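Long-range contact in putative peptide ABC-transport system periplasmic peptide-binding protein (Campylobacter jejuni, PDB 4OEV), which binds nickel outside the cytoplasm as the extracytoplasmic nickel-binding protein of an ABC-type importer, and belongs to a family generally assigned to peptide transport: residues I233-L244 / F454-V465. Sequence-based numbering, arbitrary orientation.
Sequences ILREKSADYRAL and FIFLAYLDFALV
Y241 forms an aromatic cluster with Y459 and F456. Its CB sits over the centre of the Y459 ring, 3.9 Å from the centroid, a CH-pi contact. The ring edge of Y241 also turns toward that face, the planes 63° apart. F456 CE1 lies over one face of the Y241 ring, toward its rim, 3.5 Å from Y241 CE1; the two rings meet obliquely. The Y241 side chain reaches this site with CG between backbone N and carbonyl carbon (chi1 63°).

D240 OD2 meets the edge of the F462 ring, 3.3 Å from F462 CZ, with the carboxylate and ring planes nearly coplanar. R242 grips the D240 carboxylate end-on with NH1 and NH2, while L460 CD1 lies over the guanidinium face. S238 OG gives a 2.7 Å hydrogen bond to L460 O and accepts from D240 N, an ST turn. D461 OD2 takes salt bridges from K237 NZ (2.7 Å, syn lone pair) and R235 NH1 (2.9 Å).

D240 also bonds H480 ND1 and the backbone N of H481. Both histidines bind nickel, consistent with a second-shell role for D240. Two antiparallel pairings are separated by a register shift of two. R242 O accepts from both L457 N and A458 N, the mark of a classic beta bulge.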
ATOM      1  N   ILE A 233      16.254  16.037   6.656  1.00 43.19           N
ATOM      2  CA  ILE A 233      15.725  14.669   6.749  1.00 40.13           C
ATOM      3  C   ILE A 233      14.495  14.681   7.639  1.00 41.66           C
ATOM      4  O   ILE A 233      14.594  14.946   8.831  1.00 45.42           O
ATOM      5  CB  ILE A 233      16.753  13.681   7.330  1.00 38.42           C
ATOM      6  CG1 ILE A 233      18.056  13.736   6.533  1.00 38.31           C
ATOM      7  CG2 ILE A 233      16.165  12.273   7.327  1.00 41.00           C
ATOM      8  CD1 ILE A 233      19.241  13.029   7.214  1.00 39.60           C
ATOM      9  N   LEU A 234      13.335  14.421   7.053  1.00 38.53           N
ATOM     10  CA  LEU A 234      12.086  14.360   7.786  1.00 42.45           C
ATOM     11  C   LEU A 234      11.754  12.914   8.095  1.00 40.42           C
ATOM     12  O   LEU A 234      11.604  12.129   7.155  1.00 40.13           O
ATOM     13  CB  LEU A 234      10.945  14.942   6.975  1.00 45.26           C
ATOM     14  CG  LEU A 234      10.639  16.404   7.209  1.00 54.47           C
ATOM     15  CD1 LEU A 234       9.620  16.755   6.169  1.00 56.16           C
ATOM     16  CD2 LEU A 234      10.124  16.637   8.619  1.00 57.23           C
ATOM     17  N   ARG A 235      11.640  12.572   9.380  1.00 42.21           N
ATOM     18  CA  ARG A 235      11.253  11.215   9.783  1.00 45.70           C
ATOM     19  C   ARG A 235       9.760  11.086   9.720  1.00 45.36           C
ATOM     20  O   ARG A 235       9.069  11.872  10.356  1.00 49.70           O
ATOM     21  CB  ARG A 235      11.693  10.879  11.201  1.00 49.87           C
ATOM     22  CG  ARG A 235      11.051   9.562  11.677  1.00 49.41           C
ATOM     23  CD  ARG A 235      11.413   9.218  13.104  1.00 51.83           C
ATOM     24  NE  ARG A 235      12.845   9.043  13.313  1.00 53.82           N
ATOM     25  CZ  ARG A 235      13.431   7.881  13.615  1.00 57.24           C
ATOM     26  NH1 ARG A 235      12.705   6.779  13.719  1.00 58.16           N
ATOM     27  NH2 ARG A 235      14.751   7.821  13.826  1.00 55.35           N
ATOM     28  N   GLU A 236       9.260  10.116   8.961  1.00 41.49           N
ATOM     29  CA  GLU A 236       7.802   9.948   8.790  1.00 42.73           C
ATOM     30  C   GLU A 236       7.366   8.594   9.358  1.00 43.75           C
ATOM     31  O   GLU A 236       7.998   7.584   9.069  1.00 43.89           O
ATOM     32  CB  GLU A 236       7.426  10.054   7.317  1.00 40.82           C
ATOM     33  CG  GLU A 236       7.906  11.353   6.691  1.00 42.37           C
ATOM     34  CD  GLU A 236       6.807  12.083   5.938  1.00 41.25           C
ATOM     35  OE1 GLU A 236       5.639  12.047   6.393  1.00 40.93           O
ATOM     36  OE2 GLU A 236       7.105  12.695   4.881  1.00 40.70           O
ATOM     37  N   LYS A 237       6.319   8.592  10.182  1.00 45.10           N
ATOM     38  CA  LYS A 237       5.743   7.352  10.712  1.00 44.03           C
ATOM     39  C   LYS A 237       4.957   6.703   9.601  1.00 41.48           C
ATOM     40  O   LYS A 237       4.568   7.389   8.666  1.00 38.25           O
ATOM     41  CB  LYS A 237       4.830   7.621  11.912  1.00 45.69           C
ATOM     42  CG  LYS A 237       5.563   8.102  13.183  1.00 48.60           C
ATOM     43  CD  LYS A 237       6.394   6.963  13.828  1.00 64.57           C
ATOM     44  CE  LYS A 237       7.207   7.425  15.053  1.00 64.51           C
ATOM     45  NZ  LYS A 237       8.713   7.173  14.966  1.00 63.92           N
ATOM     46  N   SER A 238       4.732   5.385   9.664  1.00 40.01           N
ATOM     47  CA  SER A 238       3.927   4.762   8.606  1.00 38.28           C
ATOM     48  C   SER A 238       3.218   3.529   9.116  1.00 36.27           C
ATOM     49  O   SER A 238       3.627   2.948  10.119  1.00 37.31           O
ATOM     50  CB  SER A 238       4.778   4.369   7.408  1.00 35.10           C
ATOM     51  OG  SER A 238       5.244   3.021   7.544  1.00 34.48           O
ATOM     52  N   ALA A 239       2.229   3.082   8.360  1.00 36.86           N
ATOM     53  CA  ALA A 239       1.509   1.842   8.668  1.00 36.63           C
ATOM     54  C   ALA A 239       2.082   0.700   7.819  1.00 35.97           C
ATOM     55  O   ALA A 239       1.495  -0.384   7.698  1.00 33.20           O
ATOM     56  CB  ALA A 239      -0.027   2.020   8.427  1.00 33.41           C
ATOM     57  N   ASP A 240       3.229   0.965   7.202  1.00 35.36           N
ATOM     58  CA  ASP A 240       3.862   0.008   6.310  1.00 32.70           C
ATOM     59  C   ASP A 240       4.663  -1.051   7.073  1.00 31.71           C
ATOM     60  O   ASP A 240       5.546  -0.691   7.849  1.00 32.62           O
ATOM     61  CB  ASP A 240       4.785   0.761   5.358  1.00 33.24           C
ATOM     62  CG  ASP A 240       5.265  -0.104   4.223  1.00 30.98           C
ATOM     63  OD1 ASP A 240       4.721  -1.210   4.023  1.00 32.81           O
ATOM     64  OD2 ASP A 240       6.153   0.341   3.492  1.00 32.94           O
ATOM     65  N   TYR A 241       4.385  -2.333   6.858  1.00 30.84           N
ATOM     66  CA  TYR A 241       5.219  -3.397   7.511  1.00 30.73           C
ATOM     67  C   TYR A 241       5.937  -4.301   6.493  1.00 28.79           C
ATOM     68  O   TYR A 241       5.532  -4.399   5.333  1.00 25.92           O
ATOM     69  CB  TYR A 241       4.360  -4.259   8.459  1.00 30.58           C
ATOM     70  CG  TYR A 241       3.257  -5.029   7.732  1.00 31.08           C
ATOM     71  CD1 TYR A 241       3.540  -6.231   7.074  1.00 31.97           C
ATOM     72  CD2 TYR A 241       1.944  -4.571   7.731  1.00 31.23           C
ATOM     73  CE1 TYR A 241       2.528  -6.929   6.382  1.00 31.79           C
ATOM     74  CE2 TYR A 241       0.924  -5.280   7.062  1.00 30.56           C
ATOM     75  CZ  TYR A 241       1.240  -6.429   6.381  1.00 31.99           C
ATOM     76  OH  TYR A 241       0.267  -7.122   5.707  1.00 28.36           O
ATOM     77  N   ARG A 242       7.026  -4.955   6.924  1.00 30.04           N
ATOM     78  CA  ARG A 242       7.713  -5.956   6.126  1.00 31.27           C
ATOM     79  C   ARG A 242       7.486  -7.312   6.781  1.00 28.14           C
ATOM     80  O   ARG A 242       7.369  -7.386   7.982  1.00 26.95           O
ATOM     81  CB  ARG A 242       9.248  -5.721   6.012  1.00 30.49           C
ATOM     82  CG  ARG A 242       9.582  -4.439   5.240  1.00 30.35           C
ATOM     83  CD  ARG A 242       9.397  -4.597   3.750  1.00 29.82           C
ATOM     84  NE  ARG A 242       9.371  -3.299   3.103  1.00 31.51           N
ATOM     85  CZ  ARG A 242       8.294  -2.528   2.997  1.00 29.44           C
ATOM     86  NH1 ARG A 242       7.118  -2.899   3.505  1.00 29.94           N
ATOM     87  NH2 ARG A 242       8.392  -1.361   2.393  1.00 29.24           N
ATOM     88  N   ALA A 243       7.420  -8.348   5.963  1.00 25.79           N
ATOM     89  CA  ALA A 243       7.139  -9.720   6.427  1.00 24.08           C
ATOM     90  C   ALA A 243       7.681 -10.714   5.439  1.00 27.68           C
ATOM     91  O   ALA A 243       7.894 -10.350   4.276  1.00 28.78           O
ATOM     92  CB  ALA A 243       5.561  -9.916   6.619  1.00 29.76           C
ATOM     93  N   LEU A 244       7.904 -11.973   5.890  1.00 23.05           N
ATOM     94  CA  LEU A 244       8.114 -13.081   4.973  1.00 27.20           C
ATOM     95  C   LEU A 244       6.738 -13.628   4.579  1.00 27.37           C
ATOM     96  O   LEU A 244       5.995 -14.080   5.452  1.00 24.55           O
ATOM     97  CB  LEU A 244       8.941 -14.231   5.600  1.00 27.77           C
ATOM     98  CG  LEU A 244       9.229 -15.348   4.618  1.00 26.34           C
ATOM     99  CD1 LEU A 244      10.136 -14.747   3.575  1.00 25.34           C
ATOM    100  CD2 LEU A 244       9.940 -16.584   5.388  1.00 25.96           C
ATOM    101  N   PHE A 454       2.182 -15.397   7.240  1.00 25.83           N
ATOM    102  CA  PHE A 454       3.470 -14.680   7.126  1.00 28.71           C
ATOM    103  C   PHE A 454       4.419 -15.014   8.276  1.00 33.33           C
ATOM    104  O   PHE A 454       4.023 -15.593   9.306  1.00 34.11           O
ATOM    105  CB  PHE A 454       3.328 -13.136   7.147  1.00 28.20           C
ATOM    106  CG  PHE A 454       2.517 -12.489   6.005  1.00 24.96           C
ATOM    107  CD1 PHE A 454       2.123 -13.157   4.823  1.00 25.19           C
ATOM    108  CD2 PHE A 454       2.231 -11.118   6.101  1.00 27.77           C
ATOM    109  CE1 PHE A 454       1.354 -12.493   3.839  1.00 29.36           C
ATOM    110  CE2 PHE A 454       1.473 -10.445   5.115  1.00 28.37           C
ATOM    111  CZ  PHE A 454       1.057 -11.127   3.978  1.00 31.06           C
ATOM    112  N   ILE A 455       5.662 -14.548   8.146  1.00 31.45           N
ATOM    113  CA  ILE A 455       6.414 -14.139   9.343  1.00 28.62           C
ATOM    114  C   ILE A 455       6.399 -12.601   9.367  1.00 31.38           C
ATOM    115  O   ILE A 455       7.001 -11.979   8.461  1.00 28.38           O
ATOM    116  CB  ILE A 455       7.866 -14.565   9.367  1.00 28.60           C
ATOM    117  CG1 ILE A 455       7.981 -16.094   9.263  1.00 30.11           C
ATOM    118  CG2 ILE A 455       8.480 -14.066  10.638  1.00 27.20           C
ATOM    119  CD1 ILE A 455       9.429 -16.573   9.224  1.00 31.63           C
ATOM    120  N   PHE A 456       5.661 -11.989  10.298  1.00 30.56           N
ATOM    121  CA  PHE A 456       5.672 -10.510  10.361  1.00 32.11           C
ATOM    122  C   PHE A 456       7.007 -10.077  10.958  1.00 32.93           C
ATOM    123  O   PHE A 456       7.465 -10.681  11.913  1.00 34.29           O
ATOM    124  CB  PHE A 456       4.535  -9.960  11.184  1.00 29.78           C
ATOM    125  CG  PHE A 456       3.229  -9.949  10.466  1.00 29.11           C
ATOM    126  CD1 PHE A 456       2.772  -8.769   9.870  1.00 29.10           C
ATOM    127  CD2 PHE A 456       2.459 -11.076  10.383  1.00 28.11           C
ATOM    128  CE1 PHE A 456       1.554  -8.713   9.212  1.00 27.16           C
ATOM    129  CE2 PHE A 456       1.193 -11.027   9.683  1.00 27.80           C
ATOM    130  CZ  PHE A 456       0.772  -9.835   9.125  1.00 29.83           C
ATOM    131  N   LEU A 457       7.608  -9.028  10.420  1.00 32.13           N
ATOM    132  CA  LEU A 457       8.954  -8.658  10.885  1.00 29.06           C
ATOM    133  C   LEU A 457       8.949  -7.274  11.520  1.00 32.43           C
ATOM    134  O   LEU A 457       9.204  -7.155  12.717  1.00 33.62           O
ATOM    135  CB  LEU A 457       9.932  -8.731   9.719  1.00 26.69           C
ATOM    136  CG  LEU A 457      10.074 -10.160   9.178  1.00 27.46           C
ATOM    137  CD1 LEU A 457      10.765 -10.141   7.793  1.00 30.41           C
ATOM    138  CD2 LEU A 457      10.913 -10.984  10.169  1.00 32.20           C
ATOM    139  N   ALA A 458       8.634  -6.217  10.758  1.00 30.06           N
ATOM    140  CA  ALA A 458       8.742  -4.894  11.340  1.00 29.13           C
ATOM    141  C   ALA A 458       7.865  -3.839  10.625  1.00 29.22           C
ATOM    142  O   ALA A 458       7.654  -3.922   9.418  1.00 32.36           O
ATOM    143  CB  ALA A 458      10.184  -4.427  11.327  1.00 28.18           C
ATOM    144  N   TYR A 459       7.403  -2.863  11.392  1.00 31.83           N
ATOM    145  CA  TYR A 459       6.789  -1.640  10.857  1.00 31.58           C
ATOM    146  C   TYR A 459       7.888  -0.592  10.639  1.00 33.07           C
ATOM    147  O   TYR A 459       8.781  -0.473  11.459  1.00 34.56           O
ATOM    148  CB  TYR A 459       5.742  -1.099  11.818  1.00 32.74           C
ATOM    149  CG  TYR A 459       4.400  -1.809  11.706  1.00 32.53           C
ATOM    150  CD1 TYR A 459       3.359  -1.268  10.962  1.00 33.71           C
ATOM    151  CD2 TYR A 459       4.160  -2.990  12.390  1.00 32.71           C
ATOM    152  CE1 TYR A 459       2.105  -1.905  10.878  1.00 34.07           C
ATOM    153  CE2 TYR A 459       2.917  -3.652  12.299  1.00 32.58           C
ATOM    154  CZ  TYR A 459       1.897  -3.101  11.557  1.00 32.28           C
ATOM    155  OH  TYR A 459       0.679  -3.750  11.473  1.00 30.88           O
ATOM    156  N   LEU A 460       7.842   0.110   9.507  1.00 31.18           N
ATOM    157  CA  LEU A 460       8.903   1.037   9.119  1.00 33.02           C
ATOM    158  C   LEU A 460       8.582   2.524   9.331  1.00 34.32           C
ATOM    159  O   LEU A 460       7.429   2.968   9.135  1.00 31.53           O
ATOM    160  CB  LEU A 460       9.230   0.826   7.647  1.00 33.92           C
ATOM    161  CG  LEU A 460       9.499  -0.577   7.195  1.00 33.50           C
ATOM    162  CD1 LEU A 460       9.779  -0.519   5.707  1.00 32.04           C
ATOM    163  CD2 LEU A 460      10.745  -1.150   7.966  1.00 32.91           C
ATOM    164  N   ASP A 461       9.590   3.290   9.751  1.00 32.33           N
ATOM    165  CA  ASP A 461       9.547   4.732   9.543  1.00 35.70           C
ATOM    166  C   ASP A 461      10.185   5.006   8.200  1.00 36.77           C
ATOM    167  O   ASP A 461      10.968   4.201   7.689  1.00 36.79           O
ATOM    168  CB  ASP A 461      10.293   5.519  10.609  1.00 38.01           C
ATOM    169  CG  ASP A 461       9.521   5.666  11.863  1.00 38.71           C
ATOM    170  OD1 ASP A 461       8.384   5.172  11.901  1.00 39.17           O
ATOM    171  OD2 ASP A 461      10.039   6.310  12.801  1.00 42.69           O
ATOM    172  N   PHE A 462       9.882   6.167   7.641  1.00 37.01           N
ATOM    173  CA  PHE A 462      10.491   6.535   6.380  1.00 37.44           C
ATOM    174  C   PHE A 462      11.290   7.794   6.570  1.00 36.58           C
ATOM    175  O   PHE A 462      10.941   8.646   7.385  1.00 38.85           O
ATOM    176  CB  PHE A 462       9.432   6.708   5.279  1.00 38.65           C
ATOM    177  CG  PHE A 462       8.966   5.401   4.714  1.00 36.83           C
ATOM    178  CD1 PHE A 462       9.673   4.799   3.686  1.00 37.47           C
ATOM    179  CD2 PHE A 462       7.844   4.778   5.214  1.00 34.63           C
ATOM    180  CE1 PHE A 462       9.296   3.556   3.167  1.00 38.54           C
ATOM    181  CE2 PHE A 462       7.447   3.518   4.695  1.00 33.69           C
ATOM    182  CZ  PHE A 462       8.161   2.926   3.674  1.00 36.80           C
ATOM    183  N   ALA A 463      12.372   7.894   5.809  1.00 36.30           N
ATOM    184  CA  ALA A 463      13.195   9.085   5.839  1.00 38.86           C
ATOM    185  C   ALA A 463      13.019   9.843   4.532  1.00 37.59           C
ATOM    186  O   ALA A 463      13.478   9.393   3.479  1.00 36.00           O
ATOM    187  CB  ALA A 463      14.705   8.711   6.084  1.00 35.44           C
ATOM    188  N   LEU A 464      12.326  10.983   4.597  1.00 38.26           N
ATOM    189  CA  LEU A 464      12.232  11.860   3.444  1.00 36.60           C
ATOM    190  C   LEU A 464      13.447  12.753   3.396  1.00 38.33           C
ATOM    191  O   LEU A 464      13.630  13.647   4.249  1.00 38.06           O
ATOM    192  CB  LEU A 464      10.936  12.705   3.474  1.00 34.49           C
ATOM    193  CG  LEU A 464      10.816  13.775   2.380  1.00 41.08           C
ATOM    194  CD1 LEU A 464      11.109  13.225   0.989  1.00 38.95           C
ATOM    195  CD2 LEU A 464       9.395  14.394   2.442  1.00 38.08           C
ATOM    196  N   VAL A 465      14.284  12.544   2.395  1.00 35.33           N
ATOM    197  CA  VAL A 465      15.477  13.379   2.330  1.00 37.48           C
ATOM    198  C   VAL A 465      15.307  14.466   1.287  1.00 37.62           C
ATOM    199  O   VAL A 465      14.990  14.184   0.132  1.00 43.00           O
ATOM    200  CB  VAL A 465      16.739  12.603   2.006  1.00 36.59           C
ATOM    201  CG1 VAL A 465      17.908  13.559   1.989  1.00 39.44           C
ATOM    202  CG2 VAL A 465      16.961  11.486   3.026  1.00 38.08           C
TER
HETATM  203  O   HOH W   1       6.313   3.798  11.402  1.00 34.99           O